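PDB 3WD6: omega-class glutathione S-transferase from Bombyx mori, which binds glutathione and probably acts as a glutathione transferase, perhaps also with glutathione-dependent dehydroascorbate reductase activity. Local coordinates for residues His16-Asp21 / Lys241-Tyr246; Ala117-Ile122 / Lys163-Val168. One frame throughout, in Å; residues are numbered along the deposited sequence.

Contact 1: His16-Asp21 / Lys241-Tyr246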
# COMPACT_ATOMS: atom_id res chain seq x y z
N HIS A 16 6.88 16.35 3.81
CA HIS A 16 6.67 15.51 4.98
C HIS A 16 6.99 16.33 6.23
O HIS A 16 8.06 16.91 6.34
CB HIS A 16 7.55 14.27 4.92
CG HIS A 16 7.14 13.28 3.87
ND1 HIS A 16 7.16 13.57 2.52
CD2 HIS A 16 6.69 12.00 3.97
CE1 HIS A 16 6.74 12.52 1.84
NE2 HIS A 16 6.46 11.55 2.70
N LEU A 17 6.05 16.36 7.17
CA LEU A 17 6.18 17.24 8.32
C LEU A 17 7.00 16.56 9.41
O LEU A 17 6.88 15.34 9.62
CB LEU A 17 4.79 17.64 8.85
CG LEU A 17 3.89 18.28 7.79
CD1 LEU A 17 2.58 18.76 8.42
CD2 LEU A 17 4.59 19.43 7.07
N ARG A 18 7.85 17.33 10.09
CA ARG A 18 8.73 16.81 11.13
C ARG A 18 8.42 17.49 12.46
O ARG A 18 7.69 18.47 12.50
CB ARG A 18 10.19 17.06 10.76
CG ARG A 18 10.53 16.74 9.31
CD ARG A 18 11.84 17.42 8.86
NE ARG A 18 12.95 17.15 9.78
CZ ARG A 18 14.23 17.10 9.42
NH1 ARG A 18 14.57 17.30 8.14
NH2 ARG A 18 15.18 16.84 10.33
N LYS A 19 8.99 16.96 13.54
CA LYS A 19 8.95 17.64 14.84
C LYS A 19 9.28 19.13 14.68
O LYS A 19 10.33 19.50 14.10
CB LYS A 19 9.92 16.97 15.82
CG LYS A 19 10.07 17.70 17.14
CD LYS A 19 10.18 16.73 18.32
CE LYS A 19 9.90 17.46 19.63
NZ LYS A 19 8.65 18.30 19.56
N GLY A 20 8.37 19.99 15.17
CA GLY A 20 8.53 21.43 15.02
C GLY A 20 7.65 22.00 13.92
O GLY A 20 7.40 23.22 13.86
N ASP A 21 7.18 21.13 13.04
CA ASP A 21 6.24 21.54 12.02
C ASP A 21 4.87 21.78 12.64
O ASP A 21 4.47 21.07 13.56
CB ASP A 21 6.16 20.48 10.92
CG ASP A 21 7.33 20.57 9.94
OD1 ASP A 21 7.79 21.70 9.65
OD2 ASP A 21 7.79 19.51 9.47
N LYS A 241 21.68 2.13 5.21
CA LYS A 241 21.41 2.61 6.57
C LYS A 241 21.42 4.14 6.64
O LYS A 241 21.61 4.73 7.71
CB LYS A 241 22.42 2.00 7.56
CG LYS A 241 22.60 0.48 7.45
CD LYS A 241 21.53 -0.28 8.23
CE LYS A 241 21.68 -1.79 8.06
NZ LYS A 241 21.38 -2.55 9.31
N GLU A 242 21.21 4.78 5.49
CA GLU A 242 21.16 6.24 5.40
C GLU A 242 19.86 6.82 5.97
O GLU A 242 18.90 6.09 6.22
CB GLU A 242 21.32 6.71 3.94
CG GLU A 242 22.73 6.58 3.38
CD GLU A 242 22.80 6.92 1.89
OE1 GLU A 242 21.74 7.04 1.24
OE2 GLU A 242 23.93 7.08 1.37
N ARG A 243 19.86 8.13 6.19
CA ARG A 243 18.65 8.84 6.59
C ARG A 243 17.77 9.02 5.36
O ARG A 243 18.25 9.46 4.30
CB ARG A 243 19.01 10.19 7.19
CG ARG A 243 18.05 10.68 8.25
CD ARG A 243 17.09 11.70 7.69
NE ARG A 243 16.27 12.30 8.74
CZ ARG A 243 15.04 12.77 8.57
NH1 ARG A 243 14.46 12.70 7.36
NH2 ARG A 243 14.38 13.31 9.59
N PRO A 244 16.50 8.64 5.47
CA PRO A 244 15.63 8.67 4.29
C PRO A 244 15.47 10.08 3.75
O PRO A 244 15.44 11.04 4.52
CB PRO A 244 14.29 8.15 4.82
CG PRO A 244 14.67 7.29 6.03
CD PRO A 244 15.84 8.03 6.64
N ASN A 245 15.41 10.19 2.43
CA ASN A 245 14.99 11.43 1.78
C ASN A 245 13.53 11.25 1.35
O ASN A 245 13.22 10.48 0.43
CB ASN A 245 15.91 11.76 0.60
CG ASN A 245 15.54 13.07 -0.07
OD1 ASN A 245 14.58 13.75 0.32
ND2 ASN A 245 16.29 13.43 -1.11
N TYR A 246 12.63 11.92 2.05
CA TYR A 246 11.20 11.84 1.76
C TYR A 246 10.76 12.81 0.66
O TYR A 246 9.59 12.86 0.33
CB TYR A 246 10.39 12.14 3.03
CG TYR A 246 10.56 11.14 4.16
CD1 TYR A 246 10.24 9.80 3.99
CD2 TYR A 246 11.00 11.55 5.41
CE1 TYR A 246 10.38 8.88 5.03
CE2 TYR A 246 11.14 10.65 6.46
CZ TYR A 246 10.83 9.32 6.27
OH TYR A 246 10.96 8.41 7.31
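His16 packs against Tyr246 where the C-terminal tail, past helix 228-240, returns to the thioredoxin-like N-terminal domain. His16 lies on strand 16-17, an outermost strand of that domain's sheet. The tight part is buried. Tyr246 CB sits over the centre of the His16 imidazole face in a CH-pi contact, 3.6 Å from the ring centroid. The two rings are nearly parallel, with planes at 15°, but slid apart so that they barely overlap. With chi1 at -70°, the His16 ring lies beside its own backbone N and reaches the tail. Both imidazole nitrogens are used: ND1 bonds to Glu247 and NE2 to the backbone N of Arg36. Held at both nitrogens, the ring probably has little freedom to turn. The Tyr246 side chain comes within about 6 Å of the bound glutathione.

The solvent side is loose. Arg18 and Arg243 approach from opposite directions, their guanidinium planes 29° apart. Their like charges are probably eased by acids that follow strand 56-60. Arg243 NH1 forms a salt bridge with Asp61, and Arg18 NE has weak, long ion pairs with Asp61 and Asp64. Arg243 NH2 lies over the rim of the Arg18 guanidinium face, 3.7 Å from Arg18 NH2.

Contact 2: Ala117-Ile122 / Lys163-Val168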
# COMPACT_ATOMS: atom_id res chain seq x y z
N ALA A 117 -15.07 -12.76 3.11
CA ALA A 117 -14.07 -13.49 3.90
C ALA A 117 -12.90 -13.91 3.02
O ALA A 117 -11.74 -13.69 3.39
CB ALA A 117 -14.69 -14.70 4.58
N LEU A 118 -13.22 -14.52 1.88
CA LEU A 118 -12.20 -14.95 0.91
C LEU A 118 -11.27 -13.80 0.53
O LEU A 118 -10.05 -13.97 0.48
CB LEU A 118 -12.86 -15.50 -0.34
CG LEU A 118 -13.26 -16.98 -0.32
CD1 LEU A 118 -13.44 -17.47 1.12
CD2 LEU A 118 -14.51 -17.22 -1.17
N ASP A 119 -11.83 -12.63 0.28
CA ASP A 119 -11.00 -11.47 -0.00
C ASP A 119 -10.02 -11.17 1.13
O ASP A 119 -8.85 -10.93 0.88
CB ASP A 119 -11.84 -10.26 -0.32
CG ASP A 119 -12.12 -10.13 -1.79
OD1 ASP A 119 -11.98 -11.16 -2.51
OD2 ASP A 119 -12.47 -9.01 -2.22
N LYS A 120 -10.49 -11.22 2.38
CA LYS A 120 -9.62 -10.91 3.51
C LYS A 120 -8.52 -11.97 3.66
O LYS A 120 -7.37 -11.65 3.98
CB LYS A 120 -10.42 -10.77 4.81
CG LYS A 120 -11.66 -9.87 4.68
CD LYS A 120 -12.11 -9.33 6.04
CE LYS A 120 -12.99 -8.08 5.84
NZ LYS A 120 -13.06 -7.17 7.04
N ILE A 121 -8.89 -13.23 3.41
CA ILE A 121 -7.92 -14.32 3.39
C ILE A 121 -6.83 -14.02 2.36
O ILE A 121 -5.63 -14.03 2.67
CB ILE A 121 -8.62 -15.67 3.11
CG1 ILE A 121 -9.46 -16.05 4.35
CG2 ILE A 121 -7.61 -16.77 2.75
CD1 ILE A 121 -10.44 -17.21 4.16
N ILE A 122 -7.25 -13.73 1.14
CA ILE A 122 -6.29 -13.35 0.12
C ILE A 122 -5.32 -12.27 0.61
O ILE A 122 -4.10 -12.43 0.48
CB ILE A 122 -7.01 -12.91 -1.15
CG1 ILE A 122 -7.59 -14.16 -1.83
CG2 ILE A 122 -6.03 -12.17 -2.08
CD1 ILE A 122 -8.70 -13.86 -2.83
N LYS A 163 -6.49 -17.43 -10.92
CA LYS A 163 -6.78 -18.46 -11.91
C LYS A 163 -8.18 -19.03 -11.72
O LYS A 163 -8.96 -19.10 -12.67
CB LYS A 163 -5.76 -19.59 -11.86
CG LYS A 163 -5.94 -20.65 -12.96
CD LYS A 163 -4.86 -21.73 -12.84
CE LYS A 163 -5.06 -22.82 -13.88
NZ LYS A 163 -5.05 -24.17 -13.24
N ASN A 164 -8.50 -19.44 -10.50
CA ASN A 164 -9.81 -20.04 -10.26
C ASN A 164 -10.95 -19.09 -10.56
O ASN A 164 -11.94 -19.49 -11.13
CB ASN A 164 -9.92 -20.60 -8.82
CG ASN A 164 -9.06 -21.86 -8.62
OD1 ASN A 164 -8.82 -22.62 -9.56
ND2 ASN A 164 -8.60 -22.06 -7.38
N ARG A 165 -10.81 -17.82 -10.17
CA ARG A 165 -11.89 -16.85 -10.38
C ARG A 165 -12.06 -16.52 -11.87
O ARG A 165 -13.14 -16.14 -12.30
CB ARG A 165 -11.63 -15.57 -9.57
CG ARG A 165 -11.79 -15.77 -8.08
CD ARG A 165 -11.09 -14.68 -7.23
NE ARG A 165 -11.30 -14.93 -5.80
CZ ARG A 165 -11.62 -14.00 -4.90
NH1 ARG A 165 -11.76 -12.72 -5.27
NH2 ARG A 165 -11.79 -14.33 -3.63
N GLY A 166 -10.98 -16.64 -12.64
CA GLY A 166 -11.05 -16.45 -14.07
C GLY A 166 -11.25 -15.02 -14.54
O GLY A 166 -11.42 -14.77 -15.74
N THR A 167 -11.22 -14.06 -13.61
CA THR A 167 -11.44 -12.68 -14.02
C THR A 167 -10.14 -11.91 -14.21
O THR A 167 -9.04 -12.43 -13.95
CB THR A 167 -12.46 -11.94 -13.10
OG1 THR A 167 -12.02 -11.98 -11.75
CG2 THR A 167 -13.85 -12.60 -13.19
N VAL A 168 -10.25 -10.67 -14.68
CA VAL A 168 -9.06 -9.85 -14.90
C VAL A 168 -8.40 -9.59 -13.56
O VAL A 168 -7.16 -9.67 -13.43
CB VAL A 168 -9.42 -8.51 -15.59
CG1 VAL A 168 -8.19 -7.59 -15.72
CG2 VAL A 168 -10.07 -8.78 -16.96
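Arg165 reaches across to Leu118, Asp119 and Ile122 and joins two helices of the all-helical C-terminal domain of the glutathione transferase fold. It stands at the end of helix 145-165, just before Gly166 leaves the helix with positive phi. Its targets lie on helix 113-125. The backbones stay well apart, with 11.5 Å between Leu118 CA and Arg165 CA, and the long arginine spans the gap.

The polar part is a salt bridge to Asp119. Carboxylate and guanidinium are nearly coplanar, 20° apart. Asp119 OD1 takes both bonds: one from Arg165 NH1 at 3.2 Å, and a weak one from Arg165 NH2 at 3.4 Å. The chain runs extended from CG to NE (chi3 179°), which carries the charge to the other helix. Arg165 NH1 also bonds to the carbonyl O of Leu170, so the loop after the helix shares the same group. With an alanine in place of Arg165, the Asp119 carboxylate would probably lose this countercharge while still lying close to the like-charged Asp171, and the Leu170 carbonyl would lose this donor.

The nonpolar part touches the guanidinium at one edge and over one face. Leu118 CB meets the edge, 3.7 Å from Arg165 NH2. Ile122 also touches Leu170. Ile122 CD1 covers one guanidinium face, offset toward the rim, and lies 3.6 Å from Arg165 CZ.

How the contacts relate
From the N terminus the chain first lays down strand 16-17, whose partner in contact 1 comes only near the C terminus. It then builds the rest of the thioredoxin-like sheet and enters the helical domain. Contact 2 closes the shorter loop: 40 residues, mostly helical, separate 117-122 from 163-168. It ties helix 113-125 to the end of helix 145-165. After helix 228-240 the tail returns and contact 1 closes a loop of 219 residues, joining the two domains. Contact 2 is nested inside this loop. The two sites lie on opposite sides of the chain's centre, with centres 38 Å apart, and do not touch.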